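PDB 3ZTH: STU0660 from Streptococcus thermophilus, which is a large Csn2-type CRISPR-associated protein that probably binds DNA during CRISPR-mediated bacterial immunity and carries magnesium ions. Local coordinates for residues E88-K93 with P161-E166; G95-G100 with S182-M187. All blocks are in the same frame, centred on the assembly; numbering follows the deposited sequence.

Contact 1: residues E88-K93 with P161-E166; sequences EQMEYK and PFFAIE
The carbonyl oxygen of M90 looks toward the ring of P161, with M90 O 4.1 Å from P161 CG, and accepts a hydrogen bond from Y142 OH of the second subunit. One backbone atom thus faces an apolar ring of its own chain and a polar group of its partner. Across the two segments themselves there is no hydrogen bond, and the touch is light, burying 144 Å² in all. Its second point is apolar. M90, a selenomethionine, runs out extended through its second torsion and then turns at the selenium (chi3 85°), which brings the terminal methyl to the edge of the F163 phenyl, near the ring plane; M90 CE stands 4.4 Å from F163 CE2. M90 is aimed at the strand, and the F163 ring, whose CB is not, swings in to meet it. E91 meets the same edge of the proline as M90 O does, with E91 CG 4.5 Å from P161 CG. The carboxylate beyond it is held by K93 in a salt bridge, K93 NZ to E91 OE1 at 2.7 Å, the nitrogen arriving almost in line with the C-O bond. Nearby, Y92 OH is hydrogen-bonded to both D152 and R103, so the turn after helix 83-89 is fixed on that side too. The contact therefore sets the exit of this helix against P161 and F163 of strand 159-165. M90 and F163 both pack on L183 of helix 177-192, while F163 pairs through its backbone with L170 of strand 168-170. Along 161-165 the strand also joins an antiparallel ladder with a strand of the second subunit, carrying the sheet across the interface.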
loop_
_atom_site.group_PDB
_atom_site.type_symbol
_atom_site.label_atom_id
_atom_site.label_comp_id
_atom_site.label_asym_id
_atom_site.label_seq_id
_atom_site.Cartn_x
_atom_site.Cartn_y
_atom_site.Cartn_z
ATOM N N GLU A 88 6.335 7.975 -23.180
ATOM C CA GLU A 88 5.981 6.793 -22.391
ATOM C C GLU A 88 6.148 5.486 -23.155
ATOM O O GLU A 88 6.487 4.459 -22.565
ATOM C CB GLU A 88 4.549 6.916 -21.864
ATOM C CG GLU A 88 4.477 7.496 -20.455
ATOM C CD GLU A 88 3.073 7.936 -20.047
ATOM O OE1 GLU A 88 2.099 7.192 -20.326
ATOM O OE2 GLU A 88 2.952 9.025 -19.433
ATOM N N GLN A 89 5.919 5.518 -24.464
ATOM C CA GLN A 89 6.076 4.315 -25.268
ATOM C C GLN A 89 7.548 3.959 -25.458
ATOM O O GLN A 89 7.880 2.841 -25.851
ATOM C CB GLN A 89 5.415 4.481 -26.639
ATOM C CG GLN A 89 3.906 4.381 -26.617
ATOM C CD GLN A 89 3.408 3.119 -25.938
ATOM O OE1 GLN A 89 3.750 1.998 -26.325
ATOM N NE2 GLN A 89 2.585 3.301 -24.917
HETATM N N MSE A 90 8.430 4.909 -25.171
HETATM C CA MSE A 90 9.860 4.671 -25.324
HETATM C C MSE A 90 10.578 4.366 -24.007
HETATM O O MSE A 90 11.798 4.203 -23.968
HETATM C CB MSE A 90 10.494 5.853 -26.055
HETATM C CG MSE A 90 10.001 5.934 -27.493
HETATM SE SE MSE A 90 10.661 7.404 -28.546
HETATM C CE MSE A 90 12.336 6.626 -29.143
ATOM N N GLU A 91 9.806 4.280 -22.930
ATOM C CA GLU A 91 10.358 3.945 -21.628
ATOM C C GLU A 91 10.098 2.450 -21.425
ATOM O O GLU A 91 9.134 1.899 -21.965
ATOM C CB GLU A 91 9.680 4.764 -20.528
ATOM C CG GLU A 91 9.863 6.266 -20.689
ATOM C CD GLU A 91 9.082 7.070 -19.654
ATOM O OE1 GLU A 91 7.939 6.670 -19.330
ATOM O OE2 GLU A 91 9.601 8.106 -19.176
ATOM N N TYR A 92 10.964 1.791 -20.666
ATOM C CA TYR A 92 10.808 0.365 -20.431
ATOM C C TYR A 92 9.823 0.109 -19.300
ATOM O O TYR A 92 10.188 0.128 -18.127
ATOM C CB TYR A 92 12.164 -0.259 -20.106
ATOM C CG TYR A 92 12.139 -1.762 -20.027
ATOM C CD1 TYR A 92 12.311 -2.537 -21.172
ATOM C CD2 TYR A 92 11.934 -2.419 -18.812
ATOM C CE1 TYR A 92 12.283 -3.932 -21.114
ATOM C CE2 TYR A 92 11.904 -3.817 -18.742
ATOM C CZ TYR A 92 12.082 -4.565 -19.899
ATOM O OH TYR A 92 12.079 -5.941 -19.851
ATOM N N LYS A 93 8.566 -0.108 -19.663
ATOM C CA LYS A 93 7.517 -0.385 -18.691
ATOM C C LYS A 93 6.640 -1.475 -19.269
ATOM O O LYS A 93 6.808 -1.874 -20.420
ATOM C CB LYS A 93 6.649 0.846 -18.439
ATOM C CG LYS A 93 7.343 2.029 -17.796
ATOM C CD LYS A 93 6.392 3.227 -17.810
ATOM C CE LYS A 93 7.053 4.514 -17.326
ATOM N NZ LYS A 93 6.153 5.696 -17.520
ATOM N N PRO A 161 16.343 5.827 -20.763
ATOM C CA PRO A 161 16.582 6.405 -22.083
ATOM C C PRO A 161 17.036 7.859 -21.995
ATOM O O PRO A 161 16.651 8.594 -21.085
ATOM C CB PRO A 161 15.231 6.251 -22.767
ATOM C CG PRO A 161 14.271 6.432 -21.632
ATOM C CD PRO A 161 14.902 5.627 -20.523
ATOM N N PHE A 162 17.876 8.258 -22.938
ATOM C CA PHE A 162 18.378 9.624 -23.011
ATOM C C PHE A 162 18.439 10.024 -24.472
ATOM O O PHE A 162 18.563 9.180 -25.357
ATOM C CB PHE A 162 19.781 9.741 -22.405
ATOM C CG PHE A 162 19.800 9.789 -20.902
ATOM C CD1 PHE A 162 19.743 8.618 -20.148
ATOM C CD2 PHE A 162 19.895 11.014 -20.239
ATOM C CE1 PHE A 162 19.786 8.661 -18.761
ATOM C CE2 PHE A 162 19.940 11.076 -18.852
ATOM C CZ PHE A 162 19.887 9.894 -18.107
ATOM N N PHE A 163 18.348 11.316 -24.728
ATOM C CA PHE A 163 18.405 11.809 -26.095
ATOM C C PHE A 163 19.564 12.779 -26.153
ATOM O O PHE A 163 19.714 13.643 -25.286
ATOM C CB PHE A 163 17.087 12.495 -26.452
ATOM C CG PHE A 163 15.894 11.600 -26.297
ATOM C CD1 PHE A 163 15.307 11.424 -25.051
ATOM C CD2 PHE A 163 15.395 10.890 -27.383
ATOM C CE1 PHE A 163 14.241 10.548 -24.888
ATOM C CE2 PHE A 163 14.326 10.009 -27.236
ATOM C CZ PHE A 163 13.749 9.837 -25.985
ATOM N N ALA A 164 20.399 12.622 -27.170
ATOM C CA ALA A 164 21.554 13.487 -27.299
ATOM C C ALA A 164 21.782 14.012 -28.705
ATOM O O ALA A 164 21.345 13.421 -29.694
ATOM C CB ALA A 164 22.800 12.753 -26.814
ATOM N N ILE A 165 22.465 15.148 -28.762
ATOM C CA ILE A 165 22.822 15.788 -30.013
ATOM C C ILE A 165 24.336 15.927 -29.949
ATOM O O ILE A 165 24.863 16.787 -29.235
ATOM C CB ILE A 165 22.176 17.178 -30.147
ATOM C CG1 ILE A 165 20.652 17.040 -30.140
ATOM C CG2 ILE A 165 22.645 17.837 -31.438
ATOM C CD1 ILE A 165 19.911 18.337 -30.328
ATOM N N GLU A 166 25.031 15.060 -30.679
ATOM C CA GLU A 166 26.486 15.072 -30.694
ATOM C C GLU A 166 26.970 14.845 -29.268
ATOM O O GLU A 166 27.798 15.594 -28.746
ATOM C CB GLU A 166 27.010 16.410 -31.239
ATOM C CG GLU A 166 26.718 16.627 -32.731
ATOM C CD GLU A 166 27.123 18.016 -33.238
ATOM O OE1 GLU A 166 26.530 19.025 -32.782
ATOM O OE2 GLU A 166 28.036 18.098 -34.095
#

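Contact 2: residues G95-G100 with S182-M187; sequences GTLAQG and SLFLEM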
loop_
_atom_site.group_PDB
_atom_site.type_symbol
_atom_site.label_atom_id
_atom_site.label_comp_id
_atom_site.label_asym_id
_atom_site.label_seq_id
_atom_site.Cartn_x
_atom_site.Cartn_y
_atom_site.Cartn_z
ATOM N N GLY A 95 4.085 -3.315 -21.215
ATOM C CA GLY A 95 3.325 -3.033 -22.421
ATOM C C GLY A 95 3.737 -1.925 -23.374
ATOM O O GLY A 95 3.082 -1.744 -24.402
ATOM N N THR A 96 4.791 -1.174 -23.066
ATOM C CA THR A 96 5.192 -0.112 -23.981
ATOM C C THR A 96 5.970 -0.699 -25.136
ATOM O O THR A 96 6.479 -1.819 -25.065
ATOM C CB THR A 96 6.094 0.938 -23.326
ATOM O OG1 THR A 96 7.361 0.341 -23.012
ATOM C CG2 THR A 96 5.445 1.495 -22.072
ATOM N N LEU A 97 6.053 0.079 -26.203
ATOM C CA LEU A 97 6.772 -0.316 -27.395
ATOM C C LEU A 97 8.220 -0.646 -27.009
ATOM O O LEU A 97 8.773 -1.659 -27.429
ATOM C CB LEU A 97 6.719 0.841 -28.396
ATOM C CG LEU A 97 7.184 0.628 -29.833
ATOM C CD1 LEU A 97 6.324 -0.430 -30.497
ATOM C CD2 LEU A 97 7.072 1.931 -30.585
ATOM N N ALA A 98 8.820 0.210 -26.189
ATOM C CA ALA A 98 10.198 0.020 -25.737
ATOM C C ALA A 98 10.424 -1.342 -25.069
ATOM O O ALA A 98 11.447 -1.996 -25.287
ATOM C CB ALA A 98 10.585 1.148 -24.773
ATOM N N GLN A 99 9.471 -1.767 -24.250
ATOM C CA GLN A 99 9.599 -3.041 -23.572
ATOM C C GLN A 99 9.783 -4.144 -24.602
ATOM O O GLN A 99 10.730 -4.926 -24.525
ATOM C CB GLN A 99 8.361 -3.328 -22.736
ATOM C CG GLN A 99 8.495 -4.562 -21.863
ATOM C CD GLN A 99 7.202 -4.916 -21.160
ATOM O OE1 GLN A 99 7.201 -5.658 -20.178
ATOM N NE2 GLN A 99 6.090 -4.394 -21.665
ATOM N N GLY A 100 8.881 -4.194 -25.574
ATOM C CA GLY A 100 8.968 -5.213 -26.602
ATOM C C GLY A 100 10.201 -5.087 -27.478
ATOM O O GLY A 100 10.754 -6.085 -27.939
ATOM N N SER A 182 9.640 10.851 -35.443
ATOM C CA SER A 182 10.571 10.031 -36.207
ATOM C C SER A 182 11.229 8.950 -35.357
ATOM O O SER A 182 11.284 7.779 -35.757
ATOM C CB SER A 182 11.635 10.913 -36.845
ATOM O OG SER A 182 11.030 11.829 -37.733
ATOM N N LEU A 183 11.728 9.335 -34.186
ATOM C CA LEU A 183 12.361 8.367 -33.298
ATOM C C LEU A 183 11.348 7.283 -32.933
ATOM O O LEU A 183 11.669 6.092 -32.939
ATOM C CB LEU A 183 12.876 9.058 -32.036
ATOM C CG LEU A 183 14.127 9.910 -32.265
ATOM C CD1 LEU A 183 14.436 10.726 -31.019
ATOM C CD2 LEU A 183 15.304 9.006 -32.633
ATOM N N PHE A 184 10.121 7.701 -32.629
ATOM C CA PHE A 184 9.069 6.754 -32.279
ATOM C C PHE A 184 8.788 5.800 -33.435
ATOM O O PHE A 184 8.681 4.586 -33.238
ATOM C CB PHE A 184 7.781 7.493 -31.921
ATOM C CG PHE A 184 6.578 6.598 -31.819
ATOM C CD1 PHE A 184 6.383 5.793 -30.704
ATOM C CD2 PHE A 184 5.644 6.550 -32.849
ATOM C CE1 PHE A 184 5.270 4.951 -30.613
ATOM C CE2 PHE A 184 4.532 5.711 -32.768
ATOM C CZ PHE A 184 4.346 4.911 -31.647
ATOM N N LEU A 185 8.652 6.347 -34.639
ATOM C CA LEU A 185 8.378 5.513 -35.804
ATOM C C LEU A 185 9.524 4.549 -36.085
ATOM O O LEU A 185 9.299 3.402 -36.476
ATOM C CB LEU A 185 8.101 6.390 -37.027
ATOM C CG LEU A 185 6.768 7.140 -36.943
ATOM C CD1 LEU A 185 6.580 8.002 -38.182
ATOM C CD2 LEU A 185 5.618 6.136 -36.804
ATOM N N GLU A 186 10.752 5.016 -35.874
ATOM C CA GLU A 186 11.929 4.182 -36.081
ATOM C C GLU A 186 11.922 2.990 -35.132
ATOM O O GLU A 186 12.237 1.863 -35.531
ATOM C CB GLU A 186 13.197 4.974 -35.838
ATOM C CG GLU A 186 13.767 5.637 -37.046
ATOM C CD GLU A 186 15.261 5.754 -36.917
ATOM O OE1 GLU A 186 15.923 4.690 -36.870
ATOM O OE2 GLU A 186 15.769 6.895 -36.847
HETATM N N MSE A 187 11.584 3.249 -33.870
HETATM C CA MSE A 187 11.521 2.184 -32.885
HETATM C C MSE A 187 10.435 1.202 -33.290
HETATM O O MSE A 187 10.616 -0.013 -33.194
HETATM C CB MSE A 187 11.212 2.736 -31.500
HETATM C CG MSE A 187 10.993 1.636 -30.475
HETATM SE SE MSE A 187 11.066 2.248 -28.652
HETATM C CE MSE A 187 9.262 2.879 -28.471
#
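Unusually, the selenium of M187 lies against backbone as much as against side chains: M187 SE is 3.8 Å from A98 CA, at the first turn of helix 97-106, and 4.1 Å from A98 CB. M187, a selenomethionine, has CG anti to the backbone N (chi1 174°); its chain runs straight until it bends at chi3, turning its end toward L97, although the methyl is modelled too close to trust. L97 reaches back, and M187 CG lies 3.9 Å from L97 CD2. The same L97 methyl serves a second neighbour, F184, one helical turn before M187. There L97 CD2 comes obliquely to the ring, 3.5 Å from F184 CE1, the side chains crossing at about a right angle. Nothing polar bridges the segments; hydrophobic burial alone joins them, in 194 Å². The backbone around L97 is held by two bonds: T96 is the N-cap, its OG1 accepting from Q99 N at 3.2 Å with an N-H...O angle of 156°, and L97 N is hydrogen-bonded to Q89 OE1. Further along helix 177-192, L188 and L191 extend the apolar surface under L97, whereas L185 packs on helix 212-228. The arrangement is a capped helix start packed on the flank of another helix, within the largely helical region between strands 76-80 and 199-204 of a sheet whose 2-3-4-1-5 order is consistent with the P-loop NTPase clan.

How the contacts relate
From the N terminus, 88-93 takes the chain out of the end of helix 83-89, and 95-100 follows almost at once, starting helix 97-106; the chain returns much later as 161-166 and finally 182-187. Contact 1 closes a loop of 67 residues and contact 2 one of 81, and because their segments alternate the two loops cross. Their centres are 9 Å apart. Q89 O to A98 N, at 2.8 Å, and E91 O to T96 OG1, at 2.6 Å, are probable hydrogen bonds that tie the first segments together. Helix 177-192 supplies a further, packing link: M187 touches M90. Together the contacts join helices 83-89, 97-106 and 177-192 to strand 159-165, and both reach the second subunit.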